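PDB 4OGD: succinate-semialdehyde dehydrogenase from Streptococcus pyogenes MGAS1882, which probably oxidises succinic semialdehyde to succinate with NADP+ as hydride acceptor, as a member of the aldehyde dehydrogenase family. Local coordinates for residues Val124-Glu129 and Pro151-His156; Trp131-Tyr136 and Leu256-Gln261; Cys204-Glu209 and Thr227-Gly232. One frame throughout, in Å; residues are numbered along the deposited sequence.

Interaction 1: Val124-Glu129 and Pro151-His156; sequences VILAVE and PMVLKH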
ATOM      1  N   VAL A 124      13.868  -6.477  -5.353  1.00  6.75           N
ATOM      2  CA  VAL A 124      14.391  -5.225  -5.905  1.00  6.01           C
ATOM      3  C   VAL A 124      13.289  -4.168  -5.918  1.00  6.77           C
ATOM      4  O   VAL A 124      12.166  -4.429  -6.360  1.00  6.70           O
ATOM      5  CB  VAL A 124      14.946  -5.419  -7.330  1.00  6.87           C
ATOM      6  CG1 VAL A 124      15.562  -4.119  -7.857  1.00  7.89           C
ATOM      7  CG2 VAL A 124      15.971  -6.548  -7.339  1.00  8.87           C
ATOM      8  N   ILE A 125      13.611  -2.984  -5.413  1.00  6.38           N
ATOM      9  CA  ILE A 125      12.649  -1.886  -5.364  1.00  6.98           C
ATOM     10  C   ILE A 125      13.038  -0.814  -6.375  1.00  6.13           C
ATOM     11  O   ILE A 125      14.191  -0.380  -6.406  1.00  8.16           O
ATOM     12  CB  ILE A 125      12.608  -1.258  -3.959  1.00  6.58           C
ATOM     13  CG1 ILE A 125      12.217  -2.307  -2.915  1.00  7.51           C
ATOM     14  CG2 ILE A 125      11.656  -0.069  -3.924  1.00  7.89           C
ATOM     15  CD1 ILE A 125      10.868  -2.941  -3.172  1.00  8.77           C
ATOM     16  N   LEU A 126      12.087  -0.405  -7.213  1.00  6.50           N
ATOM     17  CA  LEU A 126      12.275   0.761  -8.072  1.00  6.34           C
ATOM     18  C   LEU A 126      11.858   2.028  -7.344  1.00  6.96           C
ATOM     19  O   LEU A 126      10.706   2.158  -6.913  1.00  7.29           O
ATOM     20  CB  LEU A 126      11.460   0.633  -9.364  1.00  7.52           C
ATOM     21  CG  LEU A 126      11.385   1.912 -10.200  1.00  6.97           C
ATOM     22  CD1 LEU A 126      12.753   2.339 -10.730  1.00  7.72           C
ATOM     23  CD2 LEU A 126      10.396   1.759 -11.353  1.00  7.38           C
ATOM     24  N   ALA A 127      12.796   2.959  -7.215  1.00  5.83           N
ATOM     25  CA  ALA A 127      12.502   4.272  -6.665  1.00  5.91           C
ATOM     26  C   ALA A 127      12.478   5.281  -7.800  1.00  7.89           C
ATOM     27  O   ALA A 127      13.407   5.339  -8.611  1.00  8.29           O
ATOM     28  CB  ALA A 127      13.548   4.662  -5.616  1.00  5.90           C
ATOM     29  N   VAL A 128      11.395   6.048  -7.881  1.00  8.10           N
ATOM     30  CA  VAL A 128      11.288   7.116  -8.868  1.00  8.32           C
ATOM     31  C   VAL A 128      11.250   8.414  -8.075  1.00  8.04           C
ATOM     32  O   VAL A 128      10.322   8.637  -7.306  1.00  7.49           O
ATOM     33  CB  VAL A 128      10.018   6.972  -9.727  1.00 11.02           C
ATOM     34  CG1 VAL A 128       9.963   8.077 -10.776  1.00  7.89           C
ATOM     35  CG2 VAL A 128       9.979   5.603 -10.391  1.00  9.63           C
ATOM     36  N   GLU A 129      12.284   9.244  -8.231  1.00  6.63           N
ATOM     37  CA  GLU A 129      12.485  10.410  -7.371  1.00  7.92           C
ATOM     38  C   GLU A 129      12.607  11.705  -8.172  1.00  7.41           C
ATOM     39  O   GLU A 129      12.976  11.680  -9.352  1.00  9.14           O
ATOM     40  CB  GLU A 129      13.709  10.187  -6.462  1.00  5.99           C
ATOM     41  CG  GLU A 129      13.633   8.898  -5.625  1.00  9.14           C
ATOM     42  CD  GLU A 129      12.405   8.824  -4.723  1.00  8.04           C
ATOM     43  OE1 GLU A 129      11.854   9.886  -4.364  1.00  6.68           O
ATOM     44  OE2 GLU A 129      11.988   7.688  -4.363  1.00  9.20           O
ATOM     45  N   PRO A 151      17.576  -4.543  -2.477  1.00  6.16           N
ATOM     46  CA  PRO A 151      18.381  -3.722  -3.391  1.00  6.48           C
ATOM     47  C   PRO A 151      17.481  -2.732  -4.137  1.00  6.39           C
ATOM     48  O   PRO A 151      16.291  -3.011  -4.335  1.00  8.50           O
ATOM     49  CB  PRO A 151      18.975  -4.756  -4.366  1.00  7.75           C
ATOM     50  CG  PRO A 151      18.936  -6.069  -3.607  1.00  7.31           C
ATOM     51  CD  PRO A 151      17.628  -5.975  -2.834  1.00  6.23           C
ATOM     52  N   MET A 152      18.027  -1.588  -4.536  1.00  6.75           N
ATOM     53  CA  MET A 152      17.218  -0.537  -5.138  1.00  6.22           C
ATOM     54  C   MET A 152      17.750  -0.155  -6.517  1.00  6.61           C
ATOM     55  O   MET A 152      18.968  -0.153  -6.762  1.00  8.38           O
ATOM     56  CB  MET A 152      17.210   0.678  -4.202  1.00  7.81           C
ATOM     57  CG  MET A 152      16.500   1.917  -4.725  1.00  7.84           C
ATOM     58  SD  MET A 152      16.171   3.079  -3.373  1.00 10.72           S
ATOM     59  CE  MET A 152      14.867   2.187  -2.533  1.00  9.41           C
ATOM     60  N   VAL A 153      16.837   0.140  -7.431  1.00  5.44           N
ATOM     61  CA  VAL A 153      17.207   0.783  -8.689  1.00  6.57           C
ATOM     62  C   VAL A 153      16.473   2.112  -8.732  1.00  8.42           C
ATOM     63  O   VAL A 153      15.317   2.216  -8.287  1.00  6.83           O
ATOM     64  CB  VAL A 153      16.916  -0.100  -9.931  1.00  6.55           C
ATOM     65  CG1 VAL A 153      17.781  -1.358  -9.892  1.00  7.46           C
ATOM     66  CG2 VAL A 153      15.440  -0.483 -10.005  1.00  8.91           C
ATOM     67  N   LEU A 154      17.167   3.136  -9.228  1.00  7.62           N
ATOM     68  CA  LEU A 154      16.704   4.519  -9.128  1.00  7.02           C
ATOM     69  C   LEU A 154      16.485   5.162 -10.484  1.00  9.13           C
ATOM     70  O   LEU A 154      17.396   5.208 -11.317  1.00  8.87           O
ATOM     71  CB  LEU A 154      17.739   5.342  -8.365  1.00  8.32           C
ATOM     72  CG  LEU A 154      17.550   6.862  -8.394  1.00  7.06           C
ATOM     73  CD1 LEU A 154      16.285   7.249  -7.626  1.00  8.19           C
ATOM     74  CD2 LEU A 154      18.772   7.557  -7.807  1.00  9.39           C
ATOM     75  N   LYS A 155      15.274   5.657 -10.711  1.00  7.61           N
ATOM     76  CA  LYS A 155      15.026   6.523 -11.850  1.00  8.77           C
ATOM     77  C   LYS A 155      14.812   7.930 -11.308  1.00  9.72           C
ATOM     78  O   LYS A 155      13.815   8.202 -10.640  1.00  8.72           O
ATOM     79  CB  LYS A 155      13.809   6.032 -12.636  1.00 10.34           C
ATOM     80  CG  LYS A 155      13.758   6.548 -14.067  1.00 20.85           C
ATOM     81  CD  LYS A 155      12.927   7.795 -14.156  1.00 21.21           C
ATOM     82  CE  LYS A 155      13.066   8.450 -15.531  1.00 18.73           C
ATOM     83  NZ  LYS A 155      13.544   9.857 -15.387  1.00 16.44           N
ATOM     84  N   HIS A 156      15.771   8.812 -11.573  1.00  7.24           N
ATOM     85  CA  HIS A 156      15.724  10.176 -11.069  1.00  8.75           C
ATOM     86  C   HIS A 156      15.246  11.141 -12.145  1.00 10.00           C
ATOM     87  O   HIS A 156      15.095  10.763 -13.302  1.00 11.30           O
ATOM     88  CB  HIS A 156      17.113  10.590 -10.555  1.00  8.22           C
ATOM     89  CG  HIS A 156      17.073  11.422  -9.309  1.00 10.83           C
ATOM     90  ND1 HIS A 156      16.138  12.414  -9.103  1.00 12.44           N
ATOM     91  CD2 HIS A 156      17.843  11.396  -8.196  1.00 10.47           C
ATOM     92  CE1 HIS A 156      16.331  12.959  -7.915  1.00 13.22           C
ATOM     93  NE2 HIS A 156      17.364  12.365  -7.345  1.00 11.49           N
TER

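Interaction 2: Trp131-Tyr136 and Leu256-Gln261; sequences WNFPYY and LYNAGQ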
ATOM      1  N   TRP A 131      13.310  16.177  -8.747  1.00  8.49           N
ATOM      2  CA  TRP A 131      14.412  17.141  -8.677  1.00  8.53           C
ATOM      3  C   TRP A 131      14.395  18.106  -7.494  1.00  8.56           C
ATOM      4  O   TRP A 131      15.412  18.753  -7.213  1.00  8.01           O
ATOM      5  CB  TRP A 131      14.482  17.955  -9.978  1.00  9.13           C
ATOM      6  CG  TRP A 131      13.162  18.562 -10.347  1.00  9.12           C
ATOM      7  CD1 TRP A 131      12.264  18.074 -11.248  1.00  9.66           C
ATOM      8  CD2 TRP A 131      12.581  19.758  -9.805  1.00  9.39           C
ATOM      9  NE1 TRP A 131      11.158  18.892 -11.306  1.00  9.92           N
ATOM     10  CE2 TRP A 131      11.331  19.934 -10.432  1.00  7.89           C
ATOM     11  CE3 TRP A 131      12.999  20.701  -8.857  1.00  9.25           C
ATOM     12  CZ2 TRP A 131      10.495  21.012 -10.135  1.00  8.39           C
ATOM     13  CZ3 TRP A 131      12.168  21.760  -8.558  1.00  8.68           C
ATOM     14  CH2 TRP A 131      10.928  21.910  -9.194  1.00  8.92           C
ATOM     15  N   ASN A 132      13.273  18.250  -6.795  1.00  8.03           N
ATOM     16  CA  ASN A 132      13.225  19.337  -5.814  1.00  7.61           C
ATOM     17  C   ASN A 132      14.065  19.123  -4.550  1.00  7.82           C
ATOM     18  O   ASN A 132      14.570  20.085  -3.969  1.00  7.45           O
ATOM     19  CB  ASN A 132      11.789  19.811  -5.517  1.00  8.42           C
ATOM     20  CG  ASN A 132      10.951  18.764  -4.830  1.00 12.08           C
ATOM     21  OD1 ASN A 132      11.232  17.567  -4.909  1.00 12.29           O
ATOM     22  ND2 ASN A 132       9.906  19.216  -4.134  1.00 12.61           N
ATOM     23  N   PHE A 133      14.224  17.859  -4.152  1.00  9.14           N
ATOM     24  CA  PHE A 133      15.139  17.481  -3.076  1.00  7.76           C
ATOM     25  C   PHE A 133      15.877  16.229  -3.554  1.00  6.98           C
ATOM     26  O   PHE A 133      15.544  15.107  -3.165  1.00  7.97           O
ATOM     27  CB  PHE A 133      14.388  17.214  -1.759  1.00  7.87           C
ATOM     28  CG  PHE A 133      13.717  18.429  -1.180  1.00  9.57           C
ATOM     29  CD1 PHE A 133      14.368  19.225  -0.246  1.00  9.29           C
ATOM     30  CD2 PHE A 133      12.425  18.776  -1.573  1.00  8.21           C
ATOM     31  CE1 PHE A 133      13.743  20.355   0.290  1.00 10.57           C
ATOM     32  CE2 PHE A 133      11.794  19.895  -1.042  1.00 11.60           C
ATOM     33  CZ  PHE A 133      12.456  20.687  -0.113  1.00 11.81           C
ATOM     34  N   PRO A 134      16.882  16.422  -4.420  1.00  7.23           N
ATOM     35  CA  PRO A 134      17.510  15.329  -5.177  1.00  8.79           C
ATOM     36  C   PRO A 134      18.169  14.263  -4.301  1.00  8.45           C
ATOM     37  O   PRO A 134      18.259  13.112  -4.721  1.00 11.42           O
ATOM     38  CB  PRO A 134      18.582  16.040  -6.013  1.00 10.63           C
ATOM     39  CG  PRO A 134      18.180  17.467  -6.044  1.00  9.02           C
ATOM     40  CD  PRO A 134      17.502  17.725  -4.722  1.00  8.28           C
ATOM     41  N   TYR A 135      18.628  14.638  -3.113  1.00  7.87           N
ATOM     42  CA  TYR A 135      19.261  13.670  -2.218  1.00  7.12           C
ATOM     43  C   TYR A 135      18.314  13.143  -1.144  1.00  6.17           C
ATOM     44  O   TYR A 135      18.236  11.929  -0.923  1.00  7.39           O
ATOM     45  CB  TYR A 135      20.549  14.249  -1.598  1.00  7.00           C
ATOM     46  CG  TYR A 135      21.780  13.737  -2.309  1.00  8.32           C
ATOM     47  CD1 TYR A 135      21.933  13.920  -3.669  1.00 10.46           C
ATOM     48  CD2 TYR A 135      22.774  13.035  -1.623  1.00 10.54           C
ATOM     49  CE1 TYR A 135      23.036  13.433  -4.339  1.00  8.99           C
ATOM     50  CE2 TYR A 135      23.893  12.543  -2.290  1.00 10.48           C
ATOM     51  CZ  TYR A 135      24.010  12.745  -3.651  1.00 10.29           C
ATOM     52  OH  TYR A 135      25.107  12.256  -4.340  1.00 11.63           O
ATOM     53  N   TYR A 136      17.621  14.056  -0.471  1.00  6.29           N
ATOM     54  CA  TYR A 136      16.685  13.711   0.594  1.00  6.51           C
ATOM     55  C   TYR A 136      15.613  12.737   0.134  1.00  7.27           C
ATOM     56  O   TYR A 136      15.307  11.785   0.852  1.00  8.90           O
ATOM     57  CB  TYR A 136      16.091  14.998   1.182  1.00  7.87           C
ATOM     58  CG  TYR A 136      14.815  14.867   1.986  1.00  7.91           C
ATOM     59  CD1 TYR A 136      14.828  14.396   3.301  1.00  7.48           C
ATOM     60  CD2 TYR A 136      13.608  15.279   1.452  1.00  9.00           C
ATOM     61  CE1 TYR A 136      13.649  14.316   4.049  1.00  8.79           C
ATOM     62  CE2 TYR A 136      12.438  15.197   2.181  1.00 11.09           C
ATOM     63  CZ  TYR A 136      12.462  14.719   3.476  1.00  9.33           C
ATOM     64  OH  TYR A 136      11.284  14.641   4.193  1.00  9.68           O
ATOM     65  N   LEU A 256       8.713  30.588   0.691  1.00 10.70           N
ATOM     66  CA  LEU A 256       9.810  30.897  -0.222  1.00  9.27           C
ATOM     67  C   LEU A 256      11.044  29.993  -0.125  1.00 10.20           C
ATOM     68  O   LEU A 256      11.940  30.082  -0.957  1.00  9.72           O
ATOM     69  CB  LEU A 256      10.216  32.372  -0.093  1.00 10.57           C
ATOM     70  CG  LEU A 256       9.094  33.368  -0.398  1.00 12.13           C
ATOM     71  CD1 LEU A 256       9.612  34.776  -0.255  1.00 13.13           C
ATOM     72  CD2 LEU A 256       8.569  33.162  -1.805  1.00 11.28           C
ATOM     73  N   TYR A 257      11.084  29.122   0.875  1.00  9.32           N
ATOM     74  CA  TYR A 257      12.141  28.115   0.937  1.00  9.39           C
ATOM     75  C   TYR A 257      12.092  27.273  -0.335  1.00 10.26           C
ATOM     76  O   TYR A 257      11.005  26.883  -0.790  1.00  8.67           O
ATOM     77  CB  TYR A 257      11.945  27.245   2.176  1.00  9.27           C
ATOM     78  CG  TYR A 257      12.872  26.063   2.274  1.00 10.92           C
ATOM     79  CD1 TYR A 257      12.499  24.830   1.752  1.00 14.41           C
ATOM     80  CD2 TYR A 257      14.098  26.168   2.915  1.00 12.97           C
ATOM     81  CE1 TYR A 257      13.321  23.745   1.838  1.00 16.30           C
ATOM     82  CE2 TYR A 257      14.940  25.066   3.013  1.00 14.14           C
ATOM     83  CZ  TYR A 257      14.538  23.861   2.466  1.00 14.90           C
ATOM     84  OH  TYR A 257      15.340  22.746   2.529  1.00 20.09           O
ATOM     85  N   ASN A 258      13.261  27.015  -0.915  1.00  8.94           N
ATOM     86  CA  ASN A 258      13.383  26.282  -2.181  1.00  7.80           C
ATOM     87  C   ASN A 258      12.563  26.936  -3.293  1.00  9.33           C
ATOM     88  O   ASN A 258      12.032  26.257  -4.174  1.00  9.79           O
ATOM     89  CB  ASN A 258      13.018  24.796  -2.003  1.00  9.14           C
ATOM     90  CG  ASN A 258      13.707  23.887  -3.020  1.00 10.79           C
ATOM     91  OD1 ASN A 258      14.741  24.232  -3.599  1.00  9.17           O
ATOM     92  ND2 ASN A 258      13.141  22.699  -3.224  1.00  9.19           N
ATOM     93  N   ALA A 259      12.462  28.267  -3.216  1.00  8.93           N
ATOM     94  CA  ALA A 259      11.670  29.082  -4.138  1.00  7.84           C
ATOM     95  C   ALA A 259      10.228  28.604  -4.271  1.00  9.90           C
ATOM     96  O   ALA A 259       9.599  28.775  -5.317  1.00 10.28           O
ATOM     97  CB  ALA A 259      12.356  29.178  -5.524  1.00  7.71           C
ATOM     98  N   GLY A 260       9.706  28.008  -3.205  1.00  9.27           N
ATOM     99  CA  GLY A 260       8.322  27.560  -3.184  1.00  8.44           C
ATOM    100  C   GLY A 260       8.099  26.211  -3.839  1.00  9.40           C
ATOM    101  O   GLY A 260       6.964  25.738  -3.905  1.00  8.66           O
ATOM    102  N   GLN A 261       9.181  25.586  -4.302  1.00  8.46           N
ATOM    103  CA  GLN A 261       9.097  24.325  -5.029  1.00 10.05           C
ATOM    104  C   GLN A 261       9.105  23.149  -4.055  1.00  9.19           C
ATOM    105  O   GLN A 261       9.980  22.282  -4.108  1.00 10.41           O
ATOM    106  CB  GLN A 261      10.270  24.223  -6.001  1.00 10.15           C
ATOM    107  CG  GLN A 261      10.381  25.427  -6.943  1.00 10.03           C
ATOM    108  CD  GLN A 261      11.644  25.374  -7.782  1.00  9.44           C
ATOM    109  OE1 GLN A 261      11.592  25.154  -8.997  1.00  9.04           O
ATOM    110  NE2 GLN A 261      12.792  25.567  -7.137  1.00  9.50           N
TER

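Interaction 3: Cys204-Glu209 and Thr227-Gly232; sequences CLTGSE and TLELGG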
ATOM      1  N   CYS A 204       8.384   2.801  -5.271  1.00  6.99           N
ATOM      2  CA  CYS A 204       8.105   3.979  -4.455  1.00  6.28           C
ATOM      3  C   CYS A 204       8.373   5.212  -5.294  1.00  7.82           C
ATOM      4  O   CYS A 204       9.433   5.342  -5.907  1.00  8.20           O
ATOM      5  CB  CYS A 204       8.938   3.995  -3.161  1.00  6.15           C
ATOM      6  SG  CYS A 204      10.724   3.746  -3.400  1.00  8.25           S
ATOM      7  N   LEU A 205       7.405   6.116  -5.338  1.00  6.21           N
ATOM      8  CA  LEU A 205       7.564   7.324  -6.126  1.00  6.07           C
ATOM      9  C   LEU A 205       7.316   8.562  -5.298  1.00  7.43           C
ATOM     10  O   LEU A 205       6.382   8.618  -4.499  1.00  7.06           O
ATOM     11  CB  LEU A 205       6.608   7.317  -7.328  1.00  8.44           C
ATOM     12  CG  LEU A 205       6.655   8.532  -8.265  1.00  8.13           C
ATOM     13  CD1 LEU A 205       6.390   8.093  -9.695  1.00  9.46           C
ATOM     14  CD2 LEU A 205       5.656   9.631  -7.868  1.00  7.92           C
ATOM     15  N   THR A 206       8.163   9.557  -5.521  1.00  6.52           N
ATOM     16  CA  THR A 206       7.930  10.905  -5.039  1.00  6.26           C
ATOM     17  C   THR A 206       7.963  11.805  -6.260  1.00  8.22           C
ATOM     18  O   THR A 206       8.878  11.718  -7.077  1.00  9.10           O
ATOM     19  CB  THR A 206       9.019  11.328  -4.050  1.00  7.14           C
ATOM     20  OG1 THR A 206       9.007  10.426  -2.935  1.00  6.44           O
ATOM     21  CG2 THR A 206       8.744  12.733  -3.544  1.00  7.92           C
ATOM     22  N   GLY A 207       6.952  12.647  -6.412  1.00  7.23           N
ATOM     23  CA  GLY A 207       6.914  13.523  -7.572  1.00  8.12           C
ATOM     24  C   GLY A 207       5.535  14.091  -7.804  1.00 12.01           C
ATOM     25  O   GLY A 207       4.803  14.362  -6.851  1.00 11.27           O
ATOM     26  N   SER A 208       5.181  14.279  -9.070  1.00 11.00           N
ATOM     27  CA  SER A 208       3.926  14.933  -9.420  1.00 10.42           C
ATOM     28  C   SER A 208       2.822  13.918  -9.553  1.00 11.33           C
ATOM     29  O   SER A 208       3.075  12.729  -9.776  1.00 13.29           O
ATOM     30  CB  SER A 208       4.066  15.651 -10.759  1.00 13.78           C
ATOM     31  OG  SER A 208       4.068  14.695 -11.811  1.00 18.19           O
ATOM     32  N   GLU A 209       1.583  14.382  -9.460  1.00 11.95           N
ATOM     33  CA  GLU A 209       0.490  13.434  -9.523  1.00 13.67           C
ATOM     34  C   GLU A 209       0.301  12.828 -10.911  1.00 10.17           C
ATOM     35  O   GLU A 209      -0.236  11.733 -11.022  1.00 12.40           O
ATOM     36  CB  GLU A 209      -0.807  14.019  -8.981  1.00 15.44           C
ATOM     37  CG  GLU A 209      -1.356  15.179  -9.754  1.00 15.98           C
ATOM     38  CD  GLU A 209      -2.721  15.567  -9.231  1.00 23.25           C
ATOM     39  OE1 GLU A 209      -3.708  14.876  -9.560  1.00 26.49           O
ATOM     40  OE2 GLU A 209      -2.799  16.544  -8.472  1.00 22.87           O
ATOM     41  N   THR A 227       4.105   2.992  -3.034  1.00  5.33           N
ATOM     42  CA  THR A 227       3.814   4.143  -2.185  1.00  6.49           C
ATOM     43  C   THR A 227       3.950   5.369  -3.077  1.00  6.14           C
ATOM     44  O   THR A 227       4.779   5.384  -3.998  1.00  6.80           O
ATOM     45  CB  THR A 227       4.790   4.272  -1.012  1.00  6.81           C
ATOM     46  OG1 THR A 227       6.134   4.338  -1.512  1.00  7.83           O
ATOM     47  CG2 THR A 227       4.642   3.092  -0.064  1.00  9.44           C
ATOM     48  N   LEU A 228       3.135   6.386  -2.818  1.00  6.36           N
ATOM     49  CA  LEU A 228       3.162   7.616  -3.605  1.00  6.17           C
ATOM     50  C   LEU A 228       3.261   8.830  -2.697  1.00  6.90           C
ATOM     51  O   LEU A 228       2.408   9.046  -1.834  1.00  7.35           O
ATOM     52  CB  LEU A 228       1.893   7.755  -4.456  1.00  6.10           C
ATOM     53  CG  LEU A 228       1.639   6.719  -5.548  1.00  6.36           C
ATOM     54  CD1 LEU A 228       0.362   7.066  -6.292  1.00  8.04           C
ATOM     55  CD2 LEU A 228       2.822   6.631  -6.508  1.00  6.76           C
ATOM     56  N   GLU A 229       4.293   9.637  -2.928  1.00  6.27           N
ATOM     57  CA  GLU A 229       4.495  10.889  -2.213  1.00  6.96           C
ATOM     58  C   GLU A 229       4.395  12.002  -3.238  1.00  6.97           C
ATOM     59  O   GLU A 229       5.321  12.222  -4.027  1.00  6.37           O
ATOM     60  CB  GLU A 229       5.870  10.896  -1.540  1.00  7.02           C
ATOM     61  CG  GLU A 229       6.034   9.860  -0.431  1.00  8.02           C
ATOM     62  CD  GLU A 229       5.553  10.341   0.927  1.00  8.63           C
ATOM     63  OE1 GLU A 229       5.132  11.520   1.052  1.00  7.84           O
ATOM     64  OE2 GLU A 229       5.593   9.524   1.886  1.00  7.85           O
ATOM     65  N   LEU A 230       3.252  12.679  -3.260  1.00  7.17           N
ATOM     66  CA  LEU A 230       2.964  13.612  -4.344  1.00  6.03           C
ATOM     67  C   LEU A 230       2.914  15.065  -3.874  1.00  7.44           C
ATOM     68  O   LEU A 230       3.483  15.418  -2.835  1.00  9.44           O
ATOM     69  CB  LEU A 230       1.668  13.204  -5.051  1.00  6.07           C
ATOM     70  CG  LEU A 230       1.614  11.717  -5.431  1.00  7.21           C
ATOM     71  CD1 LEU A 230       0.266  11.388  -6.078  1.00  6.07           C
ATOM     72  CD2 LEU A 230       2.778  11.338  -6.370  1.00  8.70           C
ATOM     73  N   GLY A 231       2.249  15.908  -4.650  1.00  8.69           N
ATOM     74  CA  GLY A 231       2.248  17.328  -4.367  1.00  7.40           C
ATOM     75  C   GLY A 231       1.281  17.677  -3.259  1.00  8.62           C
ATOM     76  O   GLY A 231       0.582  16.811  -2.722  1.00  9.45           O
ATOM     77  N   GLY A 232       1.232  18.960  -2.922  1.00  6.47           N
ATOM     78  CA  GLY A 232       0.297  19.436  -1.921  1.00 10.12           C
ATOM     79  C   GLY A 232      -0.177  20.843  -2.224  1.00  9.13           C
ATOM     80  O   GLY A 232       0.382  21.533  -3.073  1.00  8.43           O
TER
HETATM   81  O   HOH W   1       6.626   7.011  -2.069  1.00  7.00           O
HETATM   82  O   HOH W   2       1.329  16.664  -7.697  1.00 16.54           O

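Interaction 1: Val124-Glu129 and Pro151-His156
Ile125 N donates to Pro151 O at 2.9 Å, the first rung between two parallel strands, 124-128 and 152-155, which form a right-handed beta-alpha-beta crossover of the Rossmann-type sheet through helix 136-148. The bonds then step along in the parallel pattern: Val153 N to Ile125 O, Ala127 N to Val153 O, Lys155 N to Ala127 O, and Glu129 N to Lys155 O at 3.0 Å. Short CA-H...O contacts fill the gaps between them.

Side chains pair on both faces of the sheet. With Ile125, Ala127 and Leu154, Met152 lines one face; its chain runs straight to SD and bends only at the last torsion (chi3 -72°), placing SD 3.8 Å from Ala127 CB and turning the methyl CE toward Ile125 CG2. On the other face, Val153 sends CG1 to Val124 CG1 and CG2 to Leu126 CD1, 4.0 Å away, each pair crossing at about a right angle. Back on the Met152 face, Leu154 CD1 reaches the methylene CG of Glu129 at 3.7 Å.

Further out, helix 136-148 backs the Met152 face through Asn145 and also touches Glu129, while helix 22-41 packs on Val124 and Val153. Strand 200-206 takes the other edge of 124-128. At the C-terminal end the His156 ring is fixed through NE2, bonded to Pro134 O, and Glu129 CB sits over one face, 4.2 Å from the ring centroid. On the opposite side of the chain Lys155 bends forward, and its NZ donates to His156 O at 2.8 Å.

Interaction 2: Trp131-Tyr136 and Leu256-Gln261
Asn132 CG sits between its own backbone N and carbonyl carbon (chi1 66°), which points the amide at Gln261, while Asn258 CG stands opposite its backbone N (chi1 -153°) and sends ND2 to the Asn132 carbonyl. The touching residues lie in two loops: a WNFP loop following strand 124-128 meets a YNAGQ loop leaving helix 244-256. In aldehyde dehydrogenases these two sequences border the active site, the second leading into the loop of the nucleophilic cysteine, so the contact probably helps shape that site.

Two hydrogen bonds cross between the loops. Asn132 ND2 gives a fairly straight bond to Gln261 O (3.1 Å), with the acceptor almost in the plane of the Asn132 amide. Asn258 ND2 reaches Asn132 O at 3.1 Å but comes from above that carbonyl's plane, and the bond is bent, 142° at hydrogen. The same ND2 lies over one face of the Phe133 ring, offset toward its rim, 3.8 Å from CZ. Phe133 CZ also meets Tyr257 CE1 edge to edge at 3.7 Å, both atoms lying near the plane of the partner ring. Lys76 gives a second bond to Asn132 O, and Glu80 accepts from Asn258 N.

The turn through Asn258, Ala259 and Gly260 has positive phi throughout. The extended Gln261 side chain runs alongside it: Gln261 N and NE2 approach Asn258 O from opposite faces of the carbonyl. That pins the amide, whose OE1 accepts from Ser306 N and lies 3.3 Å from Trp131 CH2.

Interaction 3: Cys204-Glu209 and Thr227-Gly232
This is a neighbouring pair of parallel strands in the Rossmann-type sheet, 200-206 and 225-229, joined through helix 209-221 in a beta-alpha-beta unit; the contact runs off their C-terminal ends into the loops that follow. Across the strands the backbone bonds are regular: Leu205 N to Thr227 O (3.0 Å), Glu229 N to Leu205 O (2.8 Å) and Gly207 N to Glu229 O (2.9 Å). The axes of 204-206 and 227-229 come within 4.7 Å, their directions 9° apart.

On one face Thr206 and Glu229 run side by side in the same direction, with Thr206 OG1 3.5 Å from Glu229 CB. Farther back on this face Thr227 OG1, held between its backbone N and carbonyl carbon (chi1 56°), lies against Cys204 CB. A water hydrogen-bonded to this hydroxyl also bonds Leu205 O, probably as donor; that oxygen already receives Glu229 N. On the other face Leu228 CD2 packs on Leu205 CB; just beyond the strand Leu230 brings CD2 to Leu205 CD2 at 3.7 Å, the two side chains crossing at about a right angle. Leu230 CD1 touches Glu209 CA, and Leu223 of the second subunit packs on Glu209, Leu228 and Leu230.

Past the strands, Ser208 is the N-cap of helix 209-221, its OG taking Gly211 N. A second water accepts from Glu209 N (2.9 Å) and, weakly, from Gly231 N, tying the helix start to the neighbouring loop. TGS and ELGG are recurrent aldehyde dehydrogenase sequences; in relatives the first lies at the NAD(P) site and the second, with its glutamate, at the active site, and probably so here. Their loops leave from one backbone-bonded strand pair, implying that cofactor and substrate elements are probably held in fixed register.

Interactions 1 and 3 belong to one Rossmann-type sheet: strands 124-128 and 200-206 are neighbours in it, so Cys204 bonds through its backbone to Leu126 and Val128. Interaction 2 continues from the end of that sheet toward the middle of the chain, its first loop following strand 124-128; it and interaction 1 touch through Pro134 and His156. All three are largely buried, although interaction 3 alone meets the second subunit and reaches an exposed serine. Their chemistry changes with place: the strand pair of interaction 1 relies on backbone bonds and aliphatic pairs, interaction 3 adds waters, and interaction 2, lacking regular structure, depends on side-chain amides and aromatic rings.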